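ORF 37 (PDB 3FHD) cleaves double- and single-stranded DNA as an endonuclease and exonuclease, processing branched viral DNA intermediates and promoting the production of packaged unit-length viral DNA, and binds magnesium. Local coordinates at residues A[265-269]-A[395-399]; A[268-272]-A[323-327]; A[400-404]-A[471-475]; A[422-426]-A[460-466]. One frame throughout, in Å; residues are numbered along the deposited sequence.

In the fold
All four contacts belong to the alkaline nuclease fold, built on a mixed sheet with helix 394-412 lying against it. Contacts 1 and 2 share strand 262-269, their centres about 10 Å apart. Contact 4 pairs strand 423-432, the neighbour of 262-269, with strand 455-464, its centre about 9 Å from that of contact 1. Contact 3 joins helix 394-412 to helix 468-489, about 22 Å from contact 2 between centres. Along the chain, contacts 1 and 2 start from the same strand, contact 1 closes before contacts 3 and 4 open, and contact 4 falls between the segments of contact 3. Helix and sheet meet at the magnesium ligand Glu266: Gln402 bonds its carboxylate, and Tyr425 O its backbone N.

Contact 1 (A[265-269]-A[395-399]); sequences YEIKC and YFYQV. With MG (magnesium ion), chain E; SO4 (sulfate ion), chain B.
Lys268 reaches from its strand to Tyr395 and Gln398 on helix 394-412, and its ammonium group carries the polar part of the contact. Its NZ gives one hydrogen bond to Gln398 OE1 (2.9 Å), with the donor tilted 27° from the amide carbonyl plane, and another to Glu266 OE2 (2.9 Å), which it meets from above the carboxylate plane as part of a salt bridge. The aliphatic chain, bent at chi2 (-64°), lies over one face of the Tyr395 ring: CE sits 3.5 Å from the centroid, almost on the normal, as a CH-pi contact, and NZ adds a cation-pi contact at 4.2 Å. The Glu266 carboxylate is stacked on the Gln398 amide, their planes only 16° apart. Glu266 CB also packs on Val399 CG2 (3.8 Å). Metal coordination comes from the strand: Glu266 OE2 and the backbone O of Ile267 each lie 2.4 Å from the magnesium ion, and Asp243 completes the protein ligands, while Gln402 of the same helix bonds Glu266 OE1. Asp243 followed by Glu266-Ile267-Lys268 matches the signature of the PD-(D/E)XK nuclease superfamily.

Contact 2 (A[268-272]-A[323-327]); sequences KCRFK and SDYLV. With SO4 (sulfate ion), chain C.
Asp324 faces Arg270 and Lys272 across the contact, and its OD2 accepts from both. Arg270 NH1 lies 2.6 Å from Asp324 OD2, near the guanidinium plane, but the N-H...O angle of 126° makes the hydrogen bond within this salt bridge weak; the carboxylate is turned 75° against the guanidinium. Lys272 NZ meets Asp324 OD2 at 3.2 Å, nearly in line with the C-O bond, and has a second acceptor in Lys308 O. The other carboxylate oxygen, Asp324 OD1, takes the backbone N-H of Tyr325 (2.9 Å) on its anti lone pair, which ties the acid to its own loop.

Arg270, Lys272 and Asp324 thus form a salt-bridge network linking the turn after strand 262-269 to the loop leading into strand 326-328; both strands belong to the mixed sheet of the nuclease fold. The turn also holds a sulfate, probably from the crystallisation liquor. Phe271 N donates to sulfate O4 (2.9 Å). Lys272 N donates to sulfate O2 (3.0 Å), and one anion therefore satisfies two consecutive backbone N-H groups.

Sulfate O2 also lies over one face of the Arg270 guanidinium, and Tyr325 CE2 over the opposite face, 3.6 Å from Arg270 CZ. The Tyr325 side chain, with CG between the backbone N and the carbonyl carbon (chi1 63°), sends its OH alongside Arg270 CD and toward Lys268 CB (3.7 Å). That hydroxyl is hydrogen-bonded to Thr428 OG1 on strand 423-432.

Contact 3 (A[400-404]-A[471-475]); sequences LLQSS and KHRLL
No ring or other flat side chain joins Leu400, Ser403 and Ser404 to Lys471 and Leu475; the flat group that matters is the backbone carbonyl of Leu400. Ser403 OG and Ser404 N both approach Leu400 O from the same face of its plane, the hydroxyl at 2.7 Å and tilted 23° from that plane. The contact is a helix-helix crossing: segments 400-404 and 471-475 run at 102° to each other, with axes 11.1 Å apart at closest approach, joining helix 394-412 to helix 468-489 in the nuclease fold. Apolar packing fills the crossing. Leu400 and Lys471 run antiparallel alongside each other, with Leu400 CD2 3.6 Å from Lys471 CG, while the Leu474 side chain lies roughly perpendicular to that of Leu400 and the two touch through their CD1 methyls. Leu401 CD1 meets Leu475 CD2 at 3.6 Å, and Phe170 of helix 170-175 packs on both leucines. Lys471 bends at chi3 (99°), which brings its CE to 3.2 Å from Ser404 OG; NZ beyond it forms a salt bridge with Glu407. The same NZ donates to Ser403 OG at 3.0 Å, leaving the serine proton for Leu400 O.

Contact 4 (A[422-426]-A[460-466]); sequences PKYYI and IVTPVYF
Two antiparallel strands of the mixed nuclease sheet pair here, Ile426 standing opposite Thr462 in a hydrogen-bonded pair and Tyr425 opposite Pro463 in a non-hydrogen-bonded one. Ile426 N donates to Thr462 O (2.8 Å), and Thr462 N returns a bond to Ile426 O (2.9 Å). Further along, Val464 N donates to Tyr424 O (3.0 Å), and a water links the two strands, accepting from Tyr424 N and donating to Val464 O. A second water donates to Ile426 O and is hydrogen-bonded to Thr462 OG1, whose other partner is Ser362 OG.

Tyr425 and Pro463 share one face of the pair. With CG anti to the carbonyl carbon (chi1 -53°), the Tyr425 ring brings its CD1 to Val461 CG1 (3.6 Å). On the face of Tyr424, Ile426, Thr462 and Val464, Ile426 CD1 touches Val464 CG2 (4.0 Å). Two residues beyond Val464, Phe466 turns its edge toward the face of Tyr424 in an offset edge-to-face pair, centroids 6.0 Å apart and planes at 61°.

Helix 394-412 covers the face of Tyr424 and Val464, with Phe396 on Val464, Ser403 on Tyr424 and Phe466, and Glu407 bonded to Tyr424 OH. On the face of Tyr425 and Pro463, Tyr425 stacks on Tyr265 of the adjacent strand 262-269.

Contact 1 (A[265-269]-A[395-399])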
loop_
_atom_site.group_PDB
_atom_site.type_symbol
_atom_site.label_atom_id
_atom_site.label_comp_id
_atom_site.label_asym_id
_atom_site.label_seq_id
_atom_site.Cartn_x
_atom_site.Cartn_y
_atom_site.Cartn_z
ATOM N N TYR A 265 -0.768 -1.450 -9.533
ATOM C CA TYR A 265 -1.238 -0.048 -9.513
ATOM C C TYR A 265 -1.559 0.492 -8.102
ATOM O O TYR A 265 -2.273 -0.165 -7.327
ATOM C CB TYR A 265 -2.506 0.146 -10.380
ATOM C CG TYR A 265 -2.416 -0.225 -11.850
ATOM C CD1 TYR A 265 -2.488 0.753 -12.842
ATOM C CD2 TYR A 265 -2.319 -1.570 -12.253
ATOM C CE1 TYR A 265 -2.429 0.397 -14.204
ATOM C CE2 TYR A 265 -2.277 -1.929 -13.593
ATOM C CZ TYR A 265 -2.328 -0.946 -14.563
ATOM O OH TYR A 265 -2.261 -1.300 -15.889
ATOM N N GLU A 266 -0.974 1.640 -7.764
ATOM C CA GLU A 266 -1.348 2.406 -6.595
ATOM C C GLU A 266 -2.388 3.473 -7.045
ATOM O O GLU A 266 -2.100 4.267 -7.913
ATOM C CB GLU A 266 -0.108 3.053 -5.980
ATOM C CG GLU A 266 -0.366 4.023 -4.837
ATOM C CD GLU A 266 -1.209 3.445 -3.683
ATOM O OE1 GLU A 266 -1.028 2.270 -3.237
ATOM O OE2 GLU A 266 -2.039 4.214 -3.175
ATOM N N ILE A 267 -3.564 3.471 -6.431
ATOM C CA ILE A 267 -4.677 4.331 -6.876
ATOM C C ILE A 267 -4.745 5.598 -6.012
ATOM O O ILE A 267 -4.653 5.502 -4.802
ATOM C CB ILE A 267 -6.014 3.539 -6.846
ATOM C CG1 ILE A 267 -6.033 2.501 -7.965
ATOM C CG2 ILE A 267 -7.266 4.491 -6.926
ATOM C CD1 ILE A 267 -6.991 1.377 -7.741
ATOM N N LYS A 268 -4.846 6.785 -6.634
ATOM C CA LYS A 268 -5.041 8.061 -5.895
ATOM C C LYS A 268 -6.234 8.806 -6.517
ATOM O O LYS A 268 -6.477 8.660 -7.704
ATOM C CB LYS A 268 -3.803 8.976 -6.013
ATOM C CG LYS A 268 -2.498 8.352 -5.509
ATOM C CD LYS A 268 -2.618 8.088 -4.003
ATOM C CE LYS A 268 -1.384 7.354 -3.495
ATOM N NZ LYS A 268 -1.578 6.872 -2.110
ATOM N N CYS A 269 -6.977 9.560 -5.733
ATOM C CA CYS A 269 -8.049 10.392 -6.299
ATOM C C CYS A 269 -7.743 11.846 -6.037
ATOM O O CYS A 269 -7.190 12.177 -4.970
ATOM C CB CYS A 269 -9.404 9.986 -5.731
ATOM S SG CYS A 269 -9.784 8.258 -5.935
ATOM N N TYR A 395 4.512 9.627 -2.836
ATOM C CA TYR A 395 3.910 8.529 -3.617
ATOM C C TYR A 395 4.956 7.709 -4.376
ATOM O O TYR A 395 4.747 6.519 -4.615
ATOM C CB TYR A 395 2.817 8.981 -4.587
ATOM C CG TYR A 395 1.627 9.645 -3.921
ATOM C CD1 TYR A 395 1.414 9.531 -2.543
ATOM C CD2 TYR A 395 0.700 10.350 -4.663
ATOM C CE1 TYR A 395 0.354 10.143 -1.920
ATOM C CE2 TYR A 395 -0.413 10.977 -4.022
ATOM C CZ TYR A 395 -0.558 10.846 -2.661
ATOM O OH TYR A 395 -1.618 11.435 -1.997
ATOM N N PHE A 396 6.057 8.344 -4.744
ATOM C CA PHE A 396 7.174 7.636 -5.334
ATOM C C PHE A 396 7.758 6.594 -4.373
ATOM O O PHE A 396 7.946 5.432 -4.750
ATOM C CB PHE A 396 8.270 8.586 -5.860
ATOM C CG PHE A 396 9.445 7.852 -6.422
ATOM C CD1 PHE A 396 9.411 7.363 -7.751
ATOM C CD2 PHE A 396 10.583 7.614 -5.645
ATOM C CE1 PHE A 396 10.503 6.654 -8.274
ATOM C CE2 PHE A 396 11.689 6.912 -6.191
ATOM C CZ PHE A 396 11.632 6.432 -7.485
ATOM N N TYR A 397 7.984 7.012 -3.132
ATOM C CA TYR A 397 8.473 6.173 -2.043
ATOM C C TYR A 397 7.462 5.056 -1.681
ATOM O O TYR A 397 7.852 3.963 -1.332
ATOM C CB TYR A 397 8.664 7.053 -0.798
ATOM C CG TYR A 397 9.943 7.831 -0.854
ATOM C CD1 TYR A 397 11.055 7.428 -0.108
ATOM C CD2 TYR A 397 10.073 8.943 -1.698
ATOM C CE1 TYR A 397 12.271 8.145 -0.168
ATOM C CE2 TYR A 397 11.293 9.650 -1.788
ATOM C CZ TYR A 397 12.385 9.235 -1.015
ATOM O OH TYR A 397 13.594 9.921 -1.068
ATOM N N GLN A 398 6.179 5.385 -1.692
ATOM C CA GLN A 398 5.126 4.376 -1.459
ATOM C C GLN A 398 5.173 3.210 -2.451
ATOM O O GLN A 398 5.157 2.055 -2.036
ATOM C CB GLN A 398 3.731 5.044 -1.464
ATOM C CG GLN A 398 2.586 4.033 -1.345
ATOM C CD GLN A 398 1.270 4.685 -0.956
ATOM O OE1 GLN A 398 0.974 5.818 -1.376
ATOM N NE2 GLN A 398 0.488 3.988 -0.126
ATOM N N VAL A 399 5.253 3.510 -3.747
ATOM C CA VAL A 399 5.283 2.464 -4.768
ATOM C C VAL A 399 6.638 1.737 -4.715
ATOM O O VAL A 399 6.724 0.545 -5.028
ATOM C CB VAL A 399 4.972 3.035 -6.186
ATOM C CG1 VAL A 399 4.936 1.906 -7.224
ATOM C CG2 VAL A 399 3.628 3.773 -6.185
HETATM MG MG MG E . -4.391 4.214 -2.821
HETATM S S SO4 B . -0.071 0.663 2.926
HETATM O O1 SO4 B . 0.450 1.480 4.010
HETATM O O2 SO4 B . -0.601 1.544 1.880
HETATM O O3 SO4 B . 1.051 -0.104 2.426
HETATM O O4 SO4 B . -1.029 -0.280 3.443
HETATM O O HOH W 1 -2.633 8.756 -0.113
#

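Contact 2 (A[268-272]-A[323-327])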
loop_
_atom_site.group_PDB
_atom_site.type_symbol
_atom_site.label_atom_id
_atom_site.label_comp_id
_atom_site.label_asym_id
_atom_site.label_seq_id
_atom_site.Cartn_x
_atom_site.Cartn_y
_atom_site.Cartn_z
ATOM N N LYS A 268 -4.846 6.785 -6.634
ATOM C CA LYS A 268 -5.041 8.061 -5.895
ATOM C C LYS A 268 -6.234 8.806 -6.517
ATOM O O LYS A 268 -6.477 8.660 -7.704
ATOM C CB LYS A 268 -3.803 8.976 -6.013
ATOM C CG LYS A 268 -2.498 8.352 -5.509
ATOM C CD LYS A 268 -2.618 8.088 -4.003
ATOM C CE LYS A 268 -1.384 7.354 -3.495
ATOM N NZ LYS A 268 -1.578 6.872 -2.110
ATOM N N CYS A 269 -6.977 9.560 -5.733
ATOM C CA CYS A 269 -8.049 10.392 -6.299
ATOM C C CYS A 269 -7.743 11.846 -6.037
ATOM O O CYS A 269 -7.190 12.177 -4.970
ATOM C CB CYS A 269 -9.404 9.986 -5.731
ATOM S SG CYS A 269 -9.784 8.258 -5.935
ATOM N N ARG A 270 -8.037 12.717 -7.009
ATOM C CA ARG A 270 -7.710 14.145 -6.892
ATOM C C ARG A 270 -8.926 14.988 -6.547
ATOM O O ARG A 270 -9.546 15.541 -7.438
ATOM C CB ARG A 270 -7.162 14.650 -8.215
ATOM C CG ARG A 270 -6.011 13.853 -8.740
ATOM C CD ARG A 270 -4.762 14.476 -8.263
ATOM N NE ARG A 270 -4.609 14.202 -6.854
ATOM C CZ ARG A 270 -3.727 14.790 -6.069
ATOM N NH1 ARG A 270 -2.914 15.705 -6.564
ATOM N NH2 ARG A 270 -3.661 14.443 -4.787
ATOM N N PHE A 271 -9.258 15.102 -5.264
ATOM C CA PHE A 271 -10.491 15.769 -4.905
ATOM C C PHE A 271 -10.485 17.286 -5.144
ATOM O O PHE A 271 -11.560 17.881 -5.285
ATOM C CB PHE A 271 -10.911 15.398 -3.500
ATOM C CG PHE A 271 -11.257 13.939 -3.359
ATOM C CD1 PHE A 271 -12.094 13.304 -4.303
ATOM C CD2 PHE A 271 -10.748 13.188 -2.297
ATOM C CE1 PHE A 271 -12.409 11.964 -4.186
ATOM C CE2 PHE A 271 -11.060 11.837 -2.173
ATOM C CZ PHE A 271 -11.901 11.228 -3.119
ATOM N N LYS A 272 -9.305 17.898 -5.251
ATOM C CA LYS A 272 -9.247 19.356 -5.528
ATOM C C LYS A 272 -9.857 19.691 -6.878
ATOM O O LYS A 272 -10.174 20.844 -7.134
ATOM C CB LYS A 272 -7.803 19.888 -5.563
ATOM C CG LYS A 272 -7.011 19.939 -4.257
ATOM C CD LYS A 272 -5.554 20.467 -4.527
ATOM C CE LYS A 272 -4.731 19.524 -5.450
ATOM N NZ LYS A 272 -3.224 19.790 -5.497
ATOM N N SER A 323 5.471 19.171 -3.464
ATOM C CA SER A 323 4.069 19.630 -3.456
ATOM C C SER A 323 3.036 18.732 -4.179
ATOM O O SER A 323 1.900 18.593 -3.690
ATOM C CB SER A 323 3.953 21.106 -3.903
ATOM O OG SER A 323 3.802 21.266 -5.315
ATOM N N ASP A 324 3.384 18.165 -5.335
ATOM C CA ASP A 324 2.508 17.140 -5.919
ATOM C C ASP A 324 3.315 16.133 -6.712
ATOM O O ASP A 324 4.530 16.237 -6.822
ATOM C CB ASP A 324 1.320 17.713 -6.733
ATOM C CG ASP A 324 -0.007 16.955 -6.482
ATOM O OD1 ASP A 324 0.009 15.734 -6.285
ATOM O OD2 ASP A 324 -1.091 17.593 -6.455
ATOM N N TYR A 325 2.635 15.129 -7.240
ATOM C CA TYR A 325 3.369 13.947 -7.654
ATOM C C TYR A 325 3.557 13.740 -9.145
ATOM O O TYR A 325 4.151 12.720 -9.541
ATOM C CB TYR A 325 2.783 12.713 -6.997
ATOM C CG TYR A 325 1.365 12.428 -7.396
ATOM C CD1 TYR A 325 1.072 11.739 -8.575
ATOM C CD2 TYR A 325 0.308 12.825 -6.568
ATOM C CE1 TYR A 325 -0.241 11.462 -8.927
ATOM C CE2 TYR A 325 -1.001 12.540 -6.894
ATOM C CZ TYR A 325 -1.270 11.854 -8.059
ATOM O OH TYR A 325 -2.580 11.594 -8.359
ATOM N N LEU A 326 3.102 14.702 -9.955
ATOM C CA LEU A 326 3.423 14.719 -11.377
ATOM C C LEU A 326 4.334 15.911 -11.699
ATOM O O LEU A 326 4.137 17.026 -11.195
ATOM C CB LEU A 326 2.166 14.782 -12.257
ATOM C CG LEU A 326 1.165 13.604 -12.243
ATOM C CD1 LEU A 326 -0.184 13.988 -12.932
ATOM C CD2 LEU A 326 1.770 12.332 -12.879
ATOM N N VAL A 327 5.329 15.669 -12.534
ATOM C CA VAL A 327 6.215 16.723 -12.999
ATOM C C VAL A 327 6.324 16.674 -14.514
ATOM O O VAL A 327 6.174 15.605 -15.132
ATOM C CB VAL A 327 7.623 16.597 -12.371
ATOM C CG1 VAL A 327 7.579 16.900 -10.874
ATOM C CG2 VAL A 327 8.207 15.220 -12.631
HETATM S S SO4 C . -6.575 16.253 -3.478
HETATM O O1 SO4 C . -7.438 17.122 -2.664
HETATM O O2 SO4 C . -6.523 16.715 -4.870
HETATM O O3 SO4 C . -5.227 16.317 -2.913
HETATM O O4 SO4 C . -7.081 14.884 -3.372
#

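Contact 3 (A[400-404]-A[471-475])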
loop_
_atom_site.group_PDB
_atom_site.type_symbol
_atom_site.label_atom_id
_atom_site.label_comp_id
_atom_site.label_asym_id
_atom_site.label_seq_id
_atom_site.Cartn_x
_atom_site.Cartn_y
_atom_site.Cartn_z
ATOM N N LEU A 400 7.694 2.473 -4.349
ATOM C CA LEU A 400 9.038 1.901 -4.193
ATOM C C LEU A 400 8.959 0.758 -3.183
ATOM O O LEU A 400 9.452 -0.347 -3.465
ATOM C CB LEU A 400 10.052 2.971 -3.720
ATOM C CG LEU A 400 11.527 2.538 -3.786
ATOM C CD1 LEU A 400 12.463 3.739 -4.018
ATOM C CD2 LEU A 400 11.947 1.727 -2.591
ATOM N N LEU A 401 8.395 1.023 -2.005
ATOM C CA LEU A 401 8.248 -0.084 -1.031
ATOM C C LEU A 401 7.338 -1.242 -1.498
ATOM O O LEU A 401 7.641 -2.404 -1.231
ATOM C CB LEU A 401 7.817 0.408 0.357
ATOM C CG LEU A 401 7.866 -0.651 1.480
ATOM C CD1 LEU A 401 9.340 -1.159 1.739
ATOM C CD2 LEU A 401 7.236 -0.108 2.806
ATOM N N GLN A 402 6.217 -0.930 -2.164
ATOM C CA GLN A 402 5.365 -1.964 -2.714
ATOM C C GLN A 402 6.144 -2.798 -3.732
ATOM O O GLN A 402 5.983 -4.028 -3.755
ATOM C CB GLN A 402 4.092 -1.402 -3.377
ATOM C CG GLN A 402 3.230 -0.586 -2.460
ATOM C CD GLN A 402 2.036 0.058 -3.158
ATOM O OE1 GLN A 402 1.774 -0.184 -4.331
ATOM N NE2 GLN A 402 1.323 0.874 -2.420
ATOM N N SER A 403 6.991 -2.183 -4.554
ATOM C CA SER A 403 7.808 -2.973 -5.466
ATOM C C SER A 403 8.759 -3.951 -4.733
ATOM O O SER A 403 8.928 -5.091 -5.155
ATOM C CB SER A 403 8.625 -2.106 -6.493
ATOM O OG SER A 403 9.715 -1.422 -5.874
ATOM N N SER A 404 9.375 -3.499 -3.645
ATOM C CA SER A 404 10.320 -4.313 -2.876
ATOM C C SER A 404 9.618 -5.534 -2.250
ATOM O O SER A 404 10.171 -6.660 -2.292
ATOM C CB SER A 404 10.943 -3.456 -1.761
ATOM O OG SER A 404 11.764 -2.464 -2.365
ATOM N N LYS A 471 16.903 1.926 -4.470
ATOM C CA LYS A 471 16.090 1.125 -3.540
ATOM C C LYS A 471 16.893 0.596 -2.370
ATOM O O LYS A 471 16.449 0.658 -1.225
ATOM C CB LYS A 471 15.486 -0.078 -4.239
ATOM C CG LYS A 471 14.189 0.194 -4.906
ATOM C CD LYS A 471 13.884 -0.919 -5.860
ATOM C CE LYS A 471 12.932 -1.916 -5.309
ATOM N NZ LYS A 471 12.388 -2.774 -6.393
ATOM N N HIS A 472 18.072 0.043 -2.670
ATOM C CA HIS A 472 18.940 -0.488 -1.617
ATOM C C HIS A 472 19.266 0.575 -0.541
ATOM O O HIS A 472 19.182 0.294 0.649
ATOM C CB HIS A 472 20.206 -1.112 -2.221
ATOM C CG HIS A 472 21.182 -1.620 -1.199
ATOM N ND1 HIS A 472 22.217 -0.847 -0.705
ATOM C CD2 HIS A 472 21.291 -2.826 -0.590
ATOM C CE1 HIS A 472 22.913 -1.554 0.168
ATOM N NE2 HIS A 472 22.368 -2.755 0.262
ATOM N N ARG A 473 19.607 1.792 -0.965
ATOM C CA ARG A 473 19.999 2.843 -0.005
ATOM C C ARG A 473 18.814 3.280 0.887
ATOM O O ARG A 473 18.950 3.413 2.100
ATOM C CB ARG A 473 20.592 4.059 -0.718
ATOM C CG ARG A 473 21.309 4.967 0.295
ATOM C CD ARG A 473 21.587 6.352 -0.208
ATOM N NE ARG A 473 22.679 6.387 -1.172
ATOM C CZ ARG A 473 23.042 7.493 -1.814
ATOM N NH1 ARG A 473 22.400 8.639 -1.561
ATOM N NH2 ARG A 473 24.039 7.457 -2.695
ATOM N N LEU A 474 17.668 3.486 0.261
ATOM C CA LEU A 474 16.465 3.970 0.972
ATOM C C LEU A 474 15.958 2.925 1.971
ATOM O O LEU A 474 15.602 3.263 3.127
ATOM C CB LEU A 474 15.378 4.390 -0.037
ATOM C CG LEU A 474 15.759 5.552 -0.954
ATOM C CD1 LEU A 474 14.656 5.800 -2.006
ATOM C CD2 LEU A 474 16.008 6.863 -0.153
ATOM N N LEU A 475 15.946 1.649 1.568
ATOM C CA LEU A 475 15.494 0.565 2.493
ATOM C C LEU A 475 16.474 0.453 3.671
ATOM O O LEU A 475 16.047 0.278 4.815
ATOM C CB LEU A 475 15.383 -0.795 1.780
ATOM C CG LEU A 475 14.284 -0.992 0.727
ATOM C CD1 LEU A 475 14.580 -2.267 -0.158
ATOM C CD2 LEU A 475 12.897 -1.064 1.397
#

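Contact 4 (A[422-426]-A[460-466])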
loop_
_atom_site.group_PDB
_atom_site.type_symbol
_atom_site.label_atom_id
_atom_site.label_comp_id
_atom_site.label_asym_id
_atom_site.label_seq_id
_atom_site.Cartn_x
_atom_site.Cartn_y
_atom_site.Cartn_z
ATOM N N PRO A 422 8.025 -7.223 -12.662
ATOM C CA PRO A 422 6.735 -6.527 -12.707
ATOM C C PRO A 422 6.890 -5.046 -13.090
ATOM O O PRO A 422 7.997 -4.500 -13.023
ATOM C CB PRO A 422 6.212 -6.681 -11.284
ATOM C CG PRO A 422 6.946 -7.917 -10.755
ATOM C CD PRO A 422 8.320 -7.771 -11.335
ATOM N N LYS A 423 5.797 -4.442 -13.559
ATOM C CA LYS A 423 5.731 -3.009 -13.830
ATOM C C LYS A 423 4.760 -2.321 -12.857
ATOM O O LYS A 423 3.751 -2.920 -12.473
ATOM C CB LYS A 423 5.320 -2.755 -15.293
ATOM C CG LYS A 423 6.215 -3.420 -16.308
ATOM C CD LYS A 423 7.521 -2.665 -16.518
ATOM C CE LYS A 423 8.409 -3.343 -17.572
ATOM N NZ LYS A 423 8.976 -4.692 -17.137
ATOM N N TYR A 424 5.098 -1.088 -12.470
ATOM C CA TYR A 424 4.393 -0.302 -11.417
ATOM C C TYR A 424 3.829 0.984 -11.986
ATOM O O TYR A 424 4.419 1.595 -12.902
ATOM C CB TYR A 424 5.321 -0.009 -10.223
ATOM C CG TYR A 424 5.893 -1.288 -9.681
ATOM C CD1 TYR A 424 5.152 -2.088 -8.784
ATOM C CD2 TYR A 424 7.138 -1.756 -10.150
ATOM C CE1 TYR A 424 5.675 -3.314 -8.352
ATOM C CE2 TYR A 424 7.666 -2.973 -9.709
ATOM C CZ TYR A 424 6.932 -3.748 -8.832
ATOM O OH TYR A 424 7.485 -4.944 -8.409
ATOM N N TYR A 425 2.679 1.388 -11.458
ATOM C CA TYR A 425 1.959 2.573 -11.946
ATOM C C TYR A 425 1.250 3.284 -10.811
ATOM O O TYR A 425 0.857 2.665 -9.803
ATOM C CB TYR A 425 0.887 2.177 -12.969
ATOM C CG TYR A 425 1.397 1.329 -14.128
ATOM C CD1 TYR A 425 1.891 1.917 -15.296
ATOM C CD2 TYR A 425 1.390 -0.052 -14.033
ATOM C CE1 TYR A 425 2.367 1.116 -16.364
ATOM C CE2 TYR A 425 1.847 -0.853 -15.056
ATOM C CZ TYR A 425 2.336 -0.275 -16.223
ATOM O OH TYR A 425 2.786 -1.119 -17.214
ATOM N N ILE A 426 1.089 4.598 -10.975
ATOM C CA ILE A 426 0.125 5.329 -10.181
ATOM C C ILE A 426 -1.064 5.610 -11.090
ATOM O O ILE A 426 -0.903 6.164 -12.185
ATOM C CB ILE A 426 0.697 6.623 -9.619
ATOM C CG1 ILE A 426 1.815 6.313 -8.606
ATOM C CG2 ILE A 426 -0.415 7.475 -8.964
ATOM C CD1 ILE A 426 2.785 7.505 -8.387
ATOM N N ILE A 460 -5.623 8.957 -15.302
ATOM C CA ILE A 460 -4.246 9.067 -15.769
ATOM C C ILE A 460 -3.433 7.900 -15.179
ATOM O O ILE A 460 -3.510 7.657 -13.982
ATOM C CB ILE A 460 -3.642 10.405 -15.348
ATOM C CG1 ILE A 460 -4.505 11.569 -15.920
ATOM C CG2 ILE A 460 -2.180 10.494 -15.796
ATOM C CD1 ILE A 460 -3.874 12.934 -15.776
ATOM N N VAL A 461 -2.687 7.198 -16.029
ATOM C CA VAL A 461 -1.843 6.096 -15.587
ATOM C C VAL A 461 -0.405 6.500 -15.872
ATOM O O VAL A 461 -0.043 6.786 -17.022
ATOM C CB VAL A 461 -2.222 4.740 -16.261
ATOM C CG1 VAL A 461 -1.262 3.616 -15.825
ATOM C CG2 VAL A 461 -3.674 4.341 -15.927
ATOM N N THR A 462 0.390 6.550 -14.806
ATOM C CA THR A 462 1.764 7.003 -14.839
ATOM C C THR A 462 2.694 5.857 -14.389
ATOM O O THR A 462 2.544 5.359 -13.267
ATOM C CB THR A 462 1.925 8.244 -13.900
ATOM O OG1 THR A 462 1.035 9.292 -14.334
ATOM C CG2 THR A 462 3.346 8.772 -13.914
ATOM N N PRO A 463 3.644 5.432 -15.258
ATOM C CA PRO A 463 4.659 4.426 -14.892
ATOM C C PRO A 463 5.632 4.925 -13.806
ATOM O O PRO A 463 5.871 6.146 -13.682
ATOM C CB PRO A 463 5.407 4.163 -16.219
ATOM C CG PRO A 463 5.144 5.315 -17.054
ATOM C CD PRO A 463 3.787 5.856 -16.665
ATOM N N VAL A 464 6.159 3.997 -13.007
ATOM C CA VAL A 464 7.169 4.312 -11.993
ATOM C C VAL A 464 8.269 3.231 -12.077
ATOM O O VAL A 464 7.976 2.053 -12.014
ATOM C CB VAL A 464 6.600 4.325 -10.526
ATOM C CG1 VAL A 464 7.643 4.953 -9.567
ATOM C CG2 VAL A 464 5.268 5.121 -10.412
ATOM N N TYR A 465 9.517 3.663 -12.248
ATOM C CA TYR A 465 10.683 2.767 -12.304
ATOM C C TYR A 465 11.605 3.015 -11.109
ATOM O O TYR A 465 11.685 4.150 -10.634
ATOM C CB TYR A 465 11.438 2.947 -13.627
ATOM C CG TYR A 465 10.568 2.765 -14.868
ATOM C CD1 TYR A 465 10.363 1.504 -15.426
ATOM C CD2 TYR A 465 9.946 3.856 -15.469
ATOM C CE1 TYR A 465 9.555 1.346 -16.574
ATOM C CE2 TYR A 465 9.134 3.710 -16.589
ATOM C CZ TYR A 465 8.945 2.453 -17.141
ATOM O OH TYR A 465 8.152 2.314 -18.276
ATOM N N PHE A 466 12.291 1.961 -10.632
ATOM C CA PHE A 466 13.132 2.030 -9.415
ATOM C C PHE A 466 14.553 1.479 -9.634
ATOM O O PHE A 466 14.752 0.245 -9.671
ATOM C CB PHE A 466 12.479 1.317 -8.215
ATOM C CG PHE A 466 11.073 1.755 -7.942
ATOM C CD1 PHE A 466 10.825 2.974 -7.327
ATOM C CD2 PHE A 466 9.997 0.950 -8.329
ATOM C CE1 PHE A 466 9.505 3.388 -7.114
ATOM C CE2 PHE A 466 8.693 1.343 -8.109
ATOM C CZ PHE A 466 8.445 2.572 -7.523
HETATM O O HOH W 2 7.684 -0.122 -13.585
HETATM O O HOH W 3 -1.168 9.133 -12.543
#